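Local coordinates for protein transport protein HOFQ (Aggregatibacter actinomycetemcomitans, PDB 2Y3M), which is a competence secretin whose extra-membranous domains bind DNA, consistent with a role in DNA uptake across the outer membrane, at residues S118-M121 with K122-G126. Sequence-based numbering, arbitrary orientation.
Sequences SEVM and KSLTG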
loop_
_atom_site.group_PDB
_atom_site.type_symbol
_atom_site.label_atom_id
_atom_site.label_comp_id
_atom_site.label_asym_id
_atom_site.label_seq_id
_atom_site.Cartn_x
_atom_site.Cartn_y
_atom_site.Cartn_z
ATOM N N SER B 118 0.156 25.582 -1.176
ATOM C CA SER B 118 0.566 24.986 -2.450
ATOM C C SER B 118 0.125 25.814 -3.659
ATOM O O SER B 118 0.867 25.925 -4.634
ATOM C CB SER B 118 0.044 23.556 -2.569
ATOM O OG SER B 118 -1.363 23.531 -2.433
ATOM N N GLU B 119 -1.069 26.402 -3.582
ATOM C CA GLU B 119 -1.562 27.285 -4.643
ATOM C C GLU B 119 -0.752 28.583 -4.729
ATOM O O GLU B 119 -0.419 29.040 -5.827
ATOM C CB GLU B 119 -3.058 27.586 -4.479
ATOM C CG GLU B 119 -3.972 26.355 -4.522
ATOM C CD GLU B 119 -3.957 25.620 -5.859
ATOM O OE1 GLU B 119 -3.639 26.239 -6.905
ATOM O OE2 GLU B 119 -4.276 24.410 -5.866
ATOM N N VAL B 120 -0.431 29.157 -3.570
ATOM C CA VAL B 120 0.442 30.329 -3.491
ATOM C C VAL B 120 1.793 30.018 -4.136
ATOM O O VAL B 120 2.288 30.795 -4.958
ATOM C CB VAL B 120 0.647 30.795 -2.032
ATOM C CG1 VAL B 120 1.624 31.970 -1.954
ATOM C CG2 VAL B 120 -0.680 31.182 -1.410
ATOM N N MET B 121 2.360 28.865 -3.781
ATOM C CA MET B 121 3.635 28.410 -4.330
ATOM C C MET B 121 3.620 28.204 -5.843
ATOM O O MET B 121 4.603 28.502 -6.510
ATOM C CB MET B 121 4.122 27.147 -3.614
ATOM C CG MET B 121 4.669 27.424 -2.220
ATOM S SD MET B 121 6.093 28.544 -2.208
ATOM C CE MET B 121 7.405 27.458 -2.754
ATOM N N LYS B 122 2.512 27.702 -6.379
ATOM C CA LYS B 122 2.366 27.576 -7.829
ATOM C C LYS B 122 2.346 28.946 -8.496
ATOM O O LYS B 122 2.968 29.149 -9.535
ATOM C CB LYS B 122 1.096 26.806 -8.190
ATOM C CG LYS B 122 1.155 25.329 -7.881
ATOM C CD LYS B 122 -0.161 24.673 -8.225
ATOM C CE LYS B 122 -0.466 23.545 -7.267
ATOM N NZ LYS B 122 -1.849 23.026 -7.468
ATOM N N SER B 123 1.625 29.881 -7.889
ATOM C CA SER B 123 1.570 31.259 -8.371
ATOM C C SER B 123 2.952 31.923 -8.303
ATOM O O SER B 123 3.407 32.506 -9.285
ATOM C CB SER B 123 0.537 32.058 -7.568
ATOM O OG SER B 123 0.431 33.382 -8.055
ATOM N N LEU B 124 3.618 31.805 -7.153
ATOM C CA LEU B 124 4.946 32.394 -6.944
ATOM C C LEU B 124 6.026 31.831 -7.870
ATOM O O LEU B 124 6.888 32.573 -8.336
ATOM C CB LEU B 124 5.409 32.208 -5.497
ATOM C CG LEU B 124 4.674 32.849 -4.317
ATOM C CD1 LEU B 124 5.278 32.356 -3.013
ATOM C CD2 LEU B 124 4.731 34.351 -4.383
ATOM N N THR B 125 5.988 30.523 -8.111
ATOM C CA THR B 125 7.029 29.851 -8.888
ATOM C C THR B 125 6.657 29.728 -10.356
ATOM O O THR B 125 7.510 29.395 -11.182
ATOM C CB THR B 125 7.364 28.454 -8.331
ATOM O OG1 THR B 125 6.171 27.665 -8.265
ATOM C CG2 THR B 125 7.983 28.567 -6.945
ATOM N N GLY B 126 5.386 29.996 -10.670
ATOM C CA GLY B 126 4.906 30.096 -12.053
ATOM C C GLY B 126 5.525 31.291 -12.754
ATOM O O GLY B 126 5.851 32.296 -12.115
#
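E119 and K122, one helical turn apart, run side by side in the same direction and close a salt bridge of 3.2 Å between K122 NZ and E119 OE2. A bend in the glutamate chain at chi2 (-64°) brings its carboxylate beside the lysine. The ammonium group meets OE2 from above the carboxylate plane, 49° out of it. The alkyl part of K122 passes over the carbonyl of S118, with CG 3.3 Å from S118 O. K122 NZ also forms a salt bridge with D52 of the second subunit, so the amine joins an intrahelical pair to the dimer contact.

On another face of the helix, V120 and L124, four residues apart, lie alongside each other, V120 CG1 touching L124 CD1 at 3.8 Å. The same leucine methyl meets M121 SD at 4.0 Å, where the doubly bent methionine chain crosses it at a slant. V120 and M121 are buried, V120 on L112 and A115, M121 on I138, F140 and Y74 of the sheet; L124 packs on L162, I163 and L166 of helix 153-166 while staying partly exposed.

Near the C-terminal end, T125 N donates to M121 O at 2.9 Å. With chi1 at 56°, T125 OG1 is folded back toward the same M121 O, but their 2.5 Å separation is too short to be read with confidence. Backbone bonds from K122 N to S118 O, S123 N to E119 O and L124 N to V120 O precede it in the i to i+4 ladder, and G126 leaves helical geometry. Further out, S118 OG is hydrogen-bonded to D142. The arrangement is that of the final turns of an amphipathic alpha-helix packed on a beta-sheet, consistent with the type I KH-like fold described for these domains.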